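Local coordinates for protein clan CA, family C40, NlpC/P60 superfamily cysteine peptidase (Trichomonas vaginalis, PDB 6BIO) that probably acts as a cysteine-type peptidase of the NlpC/P60 kind, a family of peptidoglycan hydrolases that this protozoan acquired laterally and turns against bacteria, at residues S113-L118 with I128-Y133; T164-K169 with Y255-Q260; L30-K35 with A42-W47. All blocks are in the same frame, centred on the assembly; numbering follows the deposited sequence.

Interaction 1. Residues S113-L118 with I128-Y133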
loop_
_atom_site.group_PDB
_atom_site.type_symbol
_atom_site.label_atom_id
_atom_site.label_comp_id
_atom_site.label_asym_id
_atom_site.label_seq_id
_atom_site.Cartn_x
_atom_site.Cartn_y
_atom_site.Cartn_z
ATOM N N SER A 113 -5.979 -27.505 1.157
ATOM C CA SER A 113 -5.996 -27.524 -0.296
ATOM C C SER A 113 -4.950 -26.563 -0.840
ATOM O O SER A 113 -4.803 -25.434 -0.361
ATOM C CB SER A 113 -7.365 -27.079 -0.805
ATOM O OG SER A 113 -8.366 -28.062 -0.519
ATOM N N GLN A 114 -4.268 -26.966 -1.893
ATOM C CA GLN A 114 -3.410 -26.048 -2.626
ATOM C C GLN A 114 -4.269 -25.144 -3.501
ATOM O O GLN A 114 -5.084 -25.623 -4.287
ATOM C CB GLN A 114 -2.460 -26.831 -3.524
ATOM C CG GLN A 114 -1.554 -27.859 -2.838
ATOM C CD GLN A 114 -0.585 -27.237 -1.907
ATOM O OE1 GLN A 114 0.011 -26.191 -2.218
ATOM N NE2 GLN A 114 -0.421 -27.843 -0.736
ATOM N N VAL A 115 -4.059 -23.838 -3.410
ATOM C CA VAL A 115 -4.805 -22.837 -4.167
ATOM C C VAL A 115 -3.838 -21.771 -4.675
ATOM O O VAL A 115 -2.683 -21.667 -4.230
ATOM C CB VAL A 115 -5.928 -22.188 -3.316
ATOM C CG1 VAL A 115 -6.846 -23.262 -2.665
ATOM C CG2 VAL A 115 -5.343 -21.241 -2.241
ATOM N N THR A 116 -4.313 -20.960 -5.610
ATOM C CA THR A 116 -3.503 -19.862 -6.120
ATOM C C THR A 116 -4.241 -18.550 -5.898
ATOM O O THR A 116 -5.372 -18.391 -6.367
ATOM C CB THR A 116 -3.228 -20.061 -7.612
ATOM O OG1 THR A 116 -2.567 -21.314 -7.827
ATOM C CG2 THR A 116 -2.376 -18.926 -8.168
ATOM N N ILE A 117 -3.586 -17.601 -5.223
ATOM C CA ILE A 117 -4.141 -16.266 -5.037
ATOM C C ILE A 117 -4.001 -15.470 -6.322
ATOM O O ILE A 117 -2.895 -15.305 -6.856
ATOM C CB ILE A 117 -3.461 -15.553 -3.851
ATOM C CG1 ILE A 117 -3.822 -16.229 -2.523
ATOM C CG2 ILE A 117 -3.765 -14.032 -3.870
ATOM C CD1 ILE A 117 -2.983 -15.823 -1.346
ATOM N N LEU A 118 -5.121 -14.866 -6.744
ATOM C CA LEU A 118 -5.225 -14.006 -7.911
ATOM C C LEU A 118 -5.439 -12.550 -7.556
ATOM O O LEU A 118 -5.115 -11.676 -8.384
ATOM C CB LEU A 118 -6.392 -14.450 -8.810
ATOM C CG LEU A 118 -6.328 -15.924 -9.258
ATOM C CD1 LEU A 118 -7.539 -16.242 -10.129
ATOM C CD2 LEU A 118 -5.095 -16.264 -9.991
ATOM N N ILE A 128 -9.230 -16.454 -5.579
ATOM C CA ILE A 128 -8.358 -17.607 -5.782
ATOM C C ILE A 128 -8.839 -18.465 -6.936
ATOM O O ILE A 128 -9.982 -18.378 -7.389
ATOM C CB ILE A 128 -8.181 -18.506 -4.529
ATOM C CG1 ILE A 128 -9.511 -19.172 -4.131
ATOM C CG2 ILE A 128 -7.595 -17.750 -3.369
ATOM C CD1 ILE A 128 -9.370 -20.375 -3.243
ATOM N N ASN A 129 -7.921 -19.318 -7.375
ATOM C CA ASN A 129 -8.198 -20.457 -8.249
ATOM C C ASN A 129 -7.885 -21.727 -7.468
ATOM O O ASN A 129 -6.745 -21.917 -7.023
ATOM C CB ASN A 129 -7.303 -20.379 -9.488
ATOM C CG ASN A 129 -7.510 -21.530 -10.442
ATOM O OD1 ASN A 129 -7.621 -22.696 -10.048
ATOM N ND2 ASN A 129 -7.518 -21.223 -11.709
ATOM N N TYR A 130 -8.891 -22.597 -7.284
ATOM C CA TYR A 130 -8.709 -23.953 -6.769
ATOM C C TYR A 130 -9.203 -24.918 -7.840
ATOM O O TYR A 130 -10.390 -24.941 -8.133
ATOM C CB TYR A 130 -9.527 -24.129 -5.490
ATOM C CG TYR A 130 -9.575 -25.570 -4.987
ATOM C CD1 TYR A 130 -8.406 -26.251 -4.717
ATOM C CD2 TYR A 130 -10.776 -26.258 -4.826
ATOM C CE1 TYR A 130 -8.413 -27.566 -4.287
ATOM C CE2 TYR A 130 -10.781 -27.565 -4.344
ATOM C CZ TYR A 130 -9.611 -28.206 -4.082
ATOM O OH TYR A 130 -9.682 -29.524 -3.636
ATOM N N ARG A 131 -8.302 -25.703 -8.424
ATOM C CA ARG A 131 -8.691 -26.747 -9.388
ATOM C C ARG A 131 -9.480 -26.168 -10.567
ATOM O O ARG A 131 -10.353 -26.837 -11.119
ATOM C CB ARG A 131 -9.537 -27.871 -8.743
ATOM C CG ARG A 131 -8.890 -28.764 -7.705
ATOM C CD ARG A 131 -9.926 -29.798 -7.136
ATOM N NE ARG A 131 -10.473 -30.709 -8.152
ATOM C CZ ARG A 131 -9.756 -31.644 -8.759
ATOM N NH1 ARG A 131 -8.458 -31.773 -8.467
ATOM N NH2 ARG A 131 -10.321 -32.435 -9.665
ATOM N N GLY A 132 -9.200 -24.919 -10.973
ATOM C CA GLY A 132 -9.931 -24.298 -12.046
ATOM C C GLY A 132 -11.149 -23.510 -11.619
ATOM O O GLY A 132 -11.710 -22.776 -12.442
ATOM N N TYR A 133 -11.600 -23.655 -10.373
ATOM C CA TYR A 133 -12.755 -22.932 -9.834
ATOM C C TYR A 133 -12.254 -21.607 -9.273
ATOM O O TYR A 133 -11.295 -21.576 -8.483
ATOM C CB TYR A 133 -13.421 -23.731 -8.707
ATOM C CG TYR A 133 -14.039 -25.037 -9.192
ATOM C CD1 TYR A 133 -15.341 -25.076 -9.669
ATOM C CD2 TYR A 133 -13.312 -26.198 -9.203
ATOM C CE1 TYR A 133 -15.895 -26.241 -10.142
ATOM C CE2 TYR A 133 -13.886 -27.398 -9.648
ATOM C CZ TYR A 133 -15.146 -27.390 -10.120
ATOM O OH TYR A 133 -15.642 -28.599 -10.560
HETATM O O HOH W 1 -7.672 -30.336 -2.130
HETATM O O HOH W 2 -5.506 -25.647 -7.472
HETATM O O HOH W 3 -4.677 -23.117 -8.467
#

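Interaction 2. Residues T164-K169 with Y255-Q260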
loop_
_atom_site.group_PDB
_atom_site.type_symbol
_atom_site.label_atom_id
_atom_site.label_comp_id
_atom_site.label_asym_id
_atom_site.label_seq_id
_atom_site.Cartn_x
_atom_site.Cartn_y
_atom_site.Cartn_z
ATOM N N THR A 164 11.843 -2.043 8.936
ATOM C CA THR A 164 12.524 -3.049 8.118
ATOM C C THR A 164 13.520 -2.416 7.162
ATOM O O THR A 164 14.318 -3.148 6.543
ATOM C CB THR A 164 11.549 -3.913 7.292
ATOM O OG1 THR A 164 11.022 -3.190 6.180
ATOM C CG2 THR A 164 10.433 -4.504 8.152
ATOM N N LYS A 165 13.476 -1.081 7.002
ATOM C CA LYS A 165 14.384 -0.392 6.100
ATOM C C LYS A 165 15.453 0.412 6.827
ATOM O O LYS A 165 16.237 1.135 6.169
ATOM C CB LYS A 165 13.621 0.498 5.118
ATOM C CG LYS A 165 12.644 -0.326 4.240
ATOM C CD LYS A 165 13.352 -1.361 3.394
ATOM C CE LYS A 165 12.356 -2.102 2.534
ATOM N NZ LYS A 165 12.993 -2.954 1.505
ATOM N N LEU A 166 15.513 0.308 8.149
ATOM C CA LEU A 166 16.621 0.924 8.865
ATOM C C LEU A 166 17.953 0.524 8.232
ATOM O O LEU A 166 18.190 -0.660 7.918
ATOM C CB LEU A 166 16.600 0.511 10.337
ATOM C CG LEU A 166 15.494 1.233 11.125
ATOM C CD1 LEU A 166 15.212 0.510 12.430
ATOM C CD2 LEU A 166 15.826 2.724 11.372
ATOM N N GLY A 167 18.829 1.523 8.044
ATOM C CA GLY A 167 20.137 1.302 7.478
ATOM C C GLY A 167 20.204 1.414 5.979
ATOM O O GLY A 167 21.308 1.417 5.428
ATOM N N CYS A 168 19.068 1.455 5.283
ATOM C CA CYS A 168 19.099 1.644 3.842
ATOM C C CYS A 168 19.651 3.034 3.520
ATOM O O CYS A 168 19.403 4.010 4.241
ATOM C CB CYS A 168 17.677 1.516 3.260
ATOM S SG CYS A 168 16.987 -0.114 3.258
ATOM N N LYS A 169 20.408 3.115 2.428
ATOM C CA LYS A 169 21.030 4.373 2.018
ATOM C C LYS A 169 20.029 5.372 1.448
ATOM O O LYS A 169 19.071 5.008 0.753
ATOM C CB LYS A 169 22.118 4.098 0.987
ATOM C CG LYS A 169 22.921 5.311 0.689
ATOM C CD LYS A 169 24.153 4.961 -0.118
ATOM C CE LYS A 169 24.799 6.214 -0.683
ATOM N NZ LYS A 169 25.941 5.918 -1.607
ATOM N N TYR A 255 23.006 10.085 5.484
ATOM C CA TYR A 255 22.593 9.459 4.226
ATOM C C TYR A 255 21.984 8.082 4.452
ATOM O O TYR A 255 22.365 7.097 3.822
ATOM C CB TYR A 255 23.759 9.381 3.241
ATOM C CG TYR A 255 24.414 10.723 3.017
ATOM C CD1 TYR A 255 23.926 11.611 2.074
ATOM C CD2 TYR A 255 25.518 11.083 3.770
ATOM C CE1 TYR A 255 24.520 12.859 1.894
ATOM C CE2 TYR A 255 26.131 12.298 3.608
ATOM C CZ TYR A 255 25.630 13.179 2.667
ATOM O OH TYR A 255 26.260 14.425 2.487
ATOM N N VAL A 256 20.997 8.006 5.335
ATOM C CA VAL A 256 20.514 6.703 5.781
ATOM C C VAL A 256 19.110 6.842 6.348
ATOM O O VAL A 256 18.703 7.929 6.809
ATOM C CB VAL A 256 21.539 6.122 6.793
ATOM C CG1 VAL A 256 21.463 6.927 8.065
ATOM C CG2 VAL A 256 21.341 4.640 6.982
ATOM N N VAL A 257 18.400 5.717 6.360
ATOM C CA VAL A 257 17.140 5.568 7.062
ATOM C C VAL A 257 17.467 5.263 8.513
ATOM O O VAL A 257 18.175 4.295 8.803
ATOM C CB VAL A 257 16.309 4.442 6.438
ATOM C CG1 VAL A 257 15.015 4.191 7.284
ATOM C CG2 VAL A 257 16.007 4.767 4.987
ATOM N N LYS A 258 16.964 6.094 9.414
ATOM C CA LYS A 258 17.328 6.055 10.819
ATOM C C LYS A 258 16.236 6.627 11.708
ATOM O O LYS A 258 15.312 7.327 11.254
ATOM C CB LYS A 258 18.611 6.840 11.077
ATOM C CG LYS A 258 18.523 8.314 10.747
ATOM C CD LYS A 258 19.841 9.018 11.073
ATOM C CE LYS A 258 19.903 10.326 10.492
ATOM N NZ LYS A 258 20.991 11.131 11.167
ATOM N N TYR A 259 16.366 6.312 12.997
ATOM C CA TYR A 259 15.559 6.947 14.023
ATOM C C TYR A 259 15.970 8.398 14.237
ATOM O O TYR A 259 17.135 8.791 14.053
ATOM C CB TYR A 259 15.740 6.224 15.350
ATOM C CG TYR A 259 15.063 4.867 15.476
ATOM C CD1 TYR A 259 13.738 4.761 15.872
ATOM C CD2 TYR A 259 15.765 3.690 15.239
ATOM C CE1 TYR A 259 13.143 3.537 16.017
ATOM C CE2 TYR A 259 15.153 2.455 15.374
ATOM C CZ TYR A 259 13.857 2.397 15.782
ATOM O OH TYR A 259 13.259 1.168 15.884
ATOM N N GLN A 260 15.003 9.170 14.722
ATOM C CA GLN A 260 15.215 10.552 15.142
ATOM C C GLN A 260 14.301 10.856 16.311
ATOM O O GLN A 260 13.111 10.545 16.292
ATOM C CB GLN A 260 14.872 11.574 14.048
ATOM C CG GLN A 260 14.797 13.045 14.560
ATOM C CD GLN A 260 16.161 13.601 15.018
ATOM O OE1 GLN A 260 17.162 13.386 14.330
ATOM N NE2 GLN A 260 16.200 14.346 16.167
#

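Interaction 3. Residues L30-K35 with A42-W47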
loop_
_atom_site.group_PDB
_atom_site.type_symbol
_atom_site.label_atom_id
_atom_site.label_comp_id
_atom_site.label_asym_id
_atom_site.label_seq_id
_atom_site.Cartn_x
_atom_site.Cartn_y
_atom_site.Cartn_z
ATOM N N LEU A 30 10.952 4.070 -12.629
ATOM C CA LEU A 30 9.694 4.797 -12.562
ATOM C C LEU A 30 8.939 4.685 -13.876
ATOM O O LEU A 30 9.513 4.372 -14.926
ATOM C CB LEU A 30 9.921 6.273 -12.202
ATOM C CG LEU A 30 10.398 7.221 -13.274
ATOM C CD1 LEU A 30 10.536 8.613 -12.645
ATOM C CD2 LEU A 30 11.695 6.829 -13.918
ATOM N N VAL A 31 7.637 4.965 -13.818
ATOM C CA VAL A 31 6.770 5.023 -14.996
ATOM C C VAL A 31 5.784 6.165 -14.790
ATOM O O VAL A 31 5.217 6.327 -13.703
ATOM C CB VAL A 31 6.051 3.662 -15.263
ATOM C CG1 VAL A 31 5.191 3.218 -14.075
ATOM C CG2 VAL A 31 5.196 3.712 -16.526
ATOM N N LYS A 32 5.521 6.935 -15.860
ATOM C CA LYS A 32 4.500 7.983 -15.803
ATOM C C LYS A 32 3.125 7.357 -15.607
ATOM O O LYS A 32 2.784 6.354 -16.238
ATOM C CB LYS A 32 4.521 8.823 -17.079
ATOM C CG LYS A 32 5.711 9.754 -17.116
ATOM C CD LYS A 32 5.689 10.636 -18.376
ATOM C CE LYS A 32 6.856 11.652 -18.355
ATOM N NZ LYS A 32 6.739 12.652 -19.454
ATOM N N ALA A 33 2.299 7.999 -14.789
ATOM C CA ALA A 33 0.924 7.585 -14.565
ATOM C C ALA A 33 -0.019 8.677 -15.059
ATOM O O ALA A 33 0.305 9.881 -15.024
ATOM C CB ALA A 33 0.686 7.307 -13.093
ATOM N N TYR A 34 -1.175 8.241 -15.524
ATOM C CA TYR A 34 -2.183 9.113 -16.104
ATOM C C TYR A 34 -3.559 8.785 -15.539
ATOM O O TYR A 34 -3.791 7.735 -14.961
ATOM C CB TYR A 34 -2.209 8.958 -17.635
ATOM C CG TYR A 34 -0.900 9.251 -18.277
ATOM C CD1 TYR A 34 -0.554 10.542 -18.604
ATOM C CD2 TYR A 34 0.013 8.240 -18.526
ATOM C CE1 TYR A 34 0.663 10.829 -19.187
ATOM C CE2 TYR A 34 1.234 8.514 -19.117
ATOM C CZ TYR A 34 1.560 9.809 -19.427
ATOM O OH TYR A 34 2.764 10.106 -20.031
ATOM N N LYS A 35 -4.490 9.687 -15.741
ATOM C CA LYS A 35 -5.839 9.486 -15.266
ATOM C C LYS A 35 -6.784 8.992 -16.357
ATOM O O LYS A 35 -7.990 8.885 -16.111
ATOM C CB LYS A 35 -6.355 10.781 -14.613
ATOM C CG LYS A 35 -5.719 11.041 -13.224
ATOM C CD LYS A 35 -6.328 10.134 -12.168
ATOM C CE LYS A 35 -5.527 10.122 -10.893
ATOM N NZ LYS A 35 -6.252 9.319 -9.891
ATOM N N ALA A 42 1.730 14.783 -22.041
ATOM C CA ALA A 42 2.517 15.802 -21.367
ATOM C C ALA A 42 2.103 15.999 -19.924
ATOM O O ALA A 42 2.910 16.501 -19.133
ATOM C CB ALA A 42 2.342 17.151 -22.083
ATOM N N ARG A 43 0.866 15.665 -19.568
ATOM C CA ARG A 43 0.329 15.976 -18.263
ATOM C C ARG A 43 0.083 14.661 -17.518
ATOM O O ARG A 43 -1.043 14.230 -17.316
ATOM C CB ARG A 43 -0.980 16.845 -18.403
ATOM C CG ARG A 43 -0.770 18.319 -18.852
ATOM C CD ARG A 43 -2.070 19.162 -18.711
ATOM N NE ARG A 43 -1.887 20.611 -18.896
ATOM C CZ ARG A 43 -1.928 21.244 -20.072
ATOM N NH1 ARG A 43 -2.111 20.563 -21.213
ATOM N NH2 ARG A 43 -1.762 22.568 -20.123
ATOM N N ASN A 44 1.165 13.991 -17.136
ATOM C CA ASN A 44 1.011 12.848 -16.250
ATOM C C ASN A 44 0.643 13.341 -14.857
ATOM O O ASN A 44 1.073 14.414 -14.420
ATOM C CB ASN A 44 2.280 12.011 -16.186
ATOM C CG ASN A 44 3.487 12.786 -15.722
ATOM O OD1 ASN A 44 3.939 13.738 -16.380
ATOM N ND2 ASN A 44 4.052 12.363 -14.600
ATOM N N CYS A 45 -0.187 12.563 -14.166
ATOM C CA CYS A 45 -0.626 12.978 -12.833
ATOM C C CYS A 45 0.480 12.839 -11.794
ATOM O O CYS A 45 0.519 13.615 -10.836
ATOM C CB CYS A 45 -1.899 12.246 -12.404
ATOM S SG CYS A 45 -1.890 10.432 -12.570
ATOM N N TYR A 46 1.332 11.833 -11.956
ATOM C CA TYR A 46 2.458 11.524 -11.084
ATOM C C TYR A 46 3.171 10.348 -11.763
ATOM O O TYR A 46 2.965 10.106 -12.950
ATOM C CB TYR A 46 1.997 11.252 -9.624
ATOM C CG TYR A 46 0.765 10.372 -9.457
ATOM C CD1 TYR A 46 0.796 9.009 -9.747
ATOM C CD2 TYR A 46 -0.445 10.932 -9.018
ATOM C CE1 TYR A 46 -0.336 8.231 -9.571
ATOM C CE2 TYR A 46 -1.585 10.156 -8.866
ATOM C CZ TYR A 46 -1.532 8.812 -9.166
ATOM O OH TYR A 46 -2.609 7.955 -9.062
ATOM N N TRP A 47 3.997 9.619 -11.018
ATOM C CA TRP A 47 4.643 8.406 -11.457
ATOM C C TRP A 47 4.357 7.308 -10.449
ATOM O O TRP A 47 3.983 7.558 -9.308
ATOM C CB TRP A 47 6.163 8.586 -11.501
ATOM C CG TRP A 47 6.683 9.544 -12.545
ATOM C CD1 TRP A 47 7.328 9.197 -13.711
ATOM C CD2 TRP A 47 6.672 10.975 -12.527
ATOM N NE1 TRP A 47 7.724 10.313 -14.406
ATOM C CE2 TRP A 47 7.338 11.423 -13.708
ATOM C CE3 TRP A 47 6.187 11.927 -11.633
ATOM C CZ2 TRP A 47 7.496 12.790 -14.016
ATOM C CZ3 TRP A 47 6.361 13.291 -11.943
ATOM C CH2 TRP A 47 7.001 13.696 -13.123
HETATM O O HOH W 4 4.183 13.944 -18.987
HETATM O O HOH W 5 -3.096 12.369 -16.075
#

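Interaction 1. Residues S113-L118 with I128-Y133
T116 and N129 form the hydrogen-bonded pair of an antiparallel beta hairpin, strands 114-122 and 125-130, within the bacterial SH3 domain. The short strand axes come within 4.6 Å of each other, their directions 154° apart. T116 N donates to N129 O at 3.0 Å, and N129 N returns the bond to T116 O. I117 and I128 follow as the non-hydrogen-bonded pair.

The two faces of the hairpin differ in chemistry. On the buried face, I128 spreads its branches along the partner strand. With CG1 between its backbone N and carbonyl carbon (chi1 65°), CD1 reaches V115 CG1 at 3.9 Å, while CG2 lies beside the backbone N and meets I117 CG1. L142 also packs against V115 and I128 on this side. The T116 and N129 face is wetter: one water bonds to T116 OG1 and donates to N129 O.

From the last strand residue, the type I' turn Y130-Y133 carries the chain onward. N129 OD1 accepts from G132 N at 2.9 Å, an Asx motif that ties the side chain preceding the turn to the turn's own backbone. Y130, its CG anti to the backbone N (chi1 171°), sends its ring back to the first strand. Q114 O lies in plane at the ring edge, 3.4 Å from Y130 CD1, and S113 CB approaches Y130 CE1 obliquely. S113 OG is also hydrogen-bonded to P110 O, and a single water bridges that OG, at 2.9 Å, to Y130 OH, at 2.6 Å.

Interaction 2. Residues T164-K169 with Y255-Q260
V257 puts its side chain into the type II turn K165-C168, where a loop following helix 154-163 meets the outermost strand, 256-261, of the NlpC/P60 domain sheet. Its CB lies 3.3 Å from K165 O, the carbonyl that also accepts the turn's own bond from C168 N. Beyond CB the branches part: CG1, anti to the backbone N (chi1 174°), stays near K165 O and K165 C, whereas CG2 comes 4.0 Å from C168 CB and 3.6 Å from C168 O. L185 of helix 182-191 and I248 of the neighbouring strand also touch this buried valine.

The backbone of V257 is held at both ends. G167 N donates to V257 O at 2.9 Å in an almost straight bond, with an N-H...O angle of 176°. V257 N in turn donates to C168 O, and K169 bridges to V256 as a single backbone pair.

From within the same turn, L166 splits its methyls: CD2 rests 3.7 Å from K258 CA, and CD1 meets Y259 CE2 at 3.5 Å, the two side chains crossing at about a right angle. Y255 and V256, both facing S251, form a G1 bulge at the strand's start. Direct polar bonding across this contact is therefore carried by backbone N-H and C=O groups, while the side chains pack against one another and, in V257, against the turn's carbonyls, which makes the fit depend on the shape of the turn.

Interaction 3. Residues L30-K35 with A42-W47
A33 meets Y46 and C45 on the closely packed side of this contact, between strand 30-34 and the chain leading into strand 46-49. A33 N donates to Y46 O at 2.9 Å, and N44 ND2 reaches the same oxygen from the opposite face of its carbonyl plane. That second bond is nearly straight (175°), although the donor stands 60° above the carbonyl plane; Y46 O lies almost in the amide plane of N44. Two donors grip the one carbonyl; the ND2 bond, with a water at OD1, fixes the turn of the amide. C45 N donates to A33 O, with a more bent N-H...O angle of 136°. A33 CB sits obliquely to the Y46 ring, 3.8 Å from CD1, and C73 of strand 71-76 touches both residues. C45 SG lies over the centre of that ring, 3.6 Å above its plane. The Y46 hydroxyl bonds to E71; K35 NZ, which is hydrogen-bonded to D72 O, forms a salt bridge with the same carboxylate.

On the exposed side, direct bonds give way to packing round W47 and to water bridges. L30 CD1 lies over one face of the W47 ring, 3.4 Å from W47 CD1. N44 ND2 lies against the other face, offset toward the rim, so the ring is held between L30 and N44, while K32 runs alongside it. The extended chain of K32 carries NZ to the water that donates to N44 OD1 at 2.6 Å. A second water joins K35 N to R43 O. Together these contacts close the antiparallel beta hairpin of strands 30-34 and 46-49, the latter an outermost strand of its sheet.

Interactions 1 and 3 are hairpin contacts on the same antiparallel sheet, yet their centres lie about 34 Å apart. Interaction 2 belongs to the NlpC/P60 domain, and its nearest atoms are about 16 Å from interaction 3 and about 20 Å from interaction 1. Interactions 1 and 3 are partly buried, each with waters linking its polar margin; interaction 2 is a surface contact with one buried residue, and joins segments 86 residues apart. Aliphatic branches dominate the inner side of interaction 1, a turn takes in a valine in interaction 2, and aromatic rings, sulfur and an asparagine amide give interaction 3 its varied chemistry.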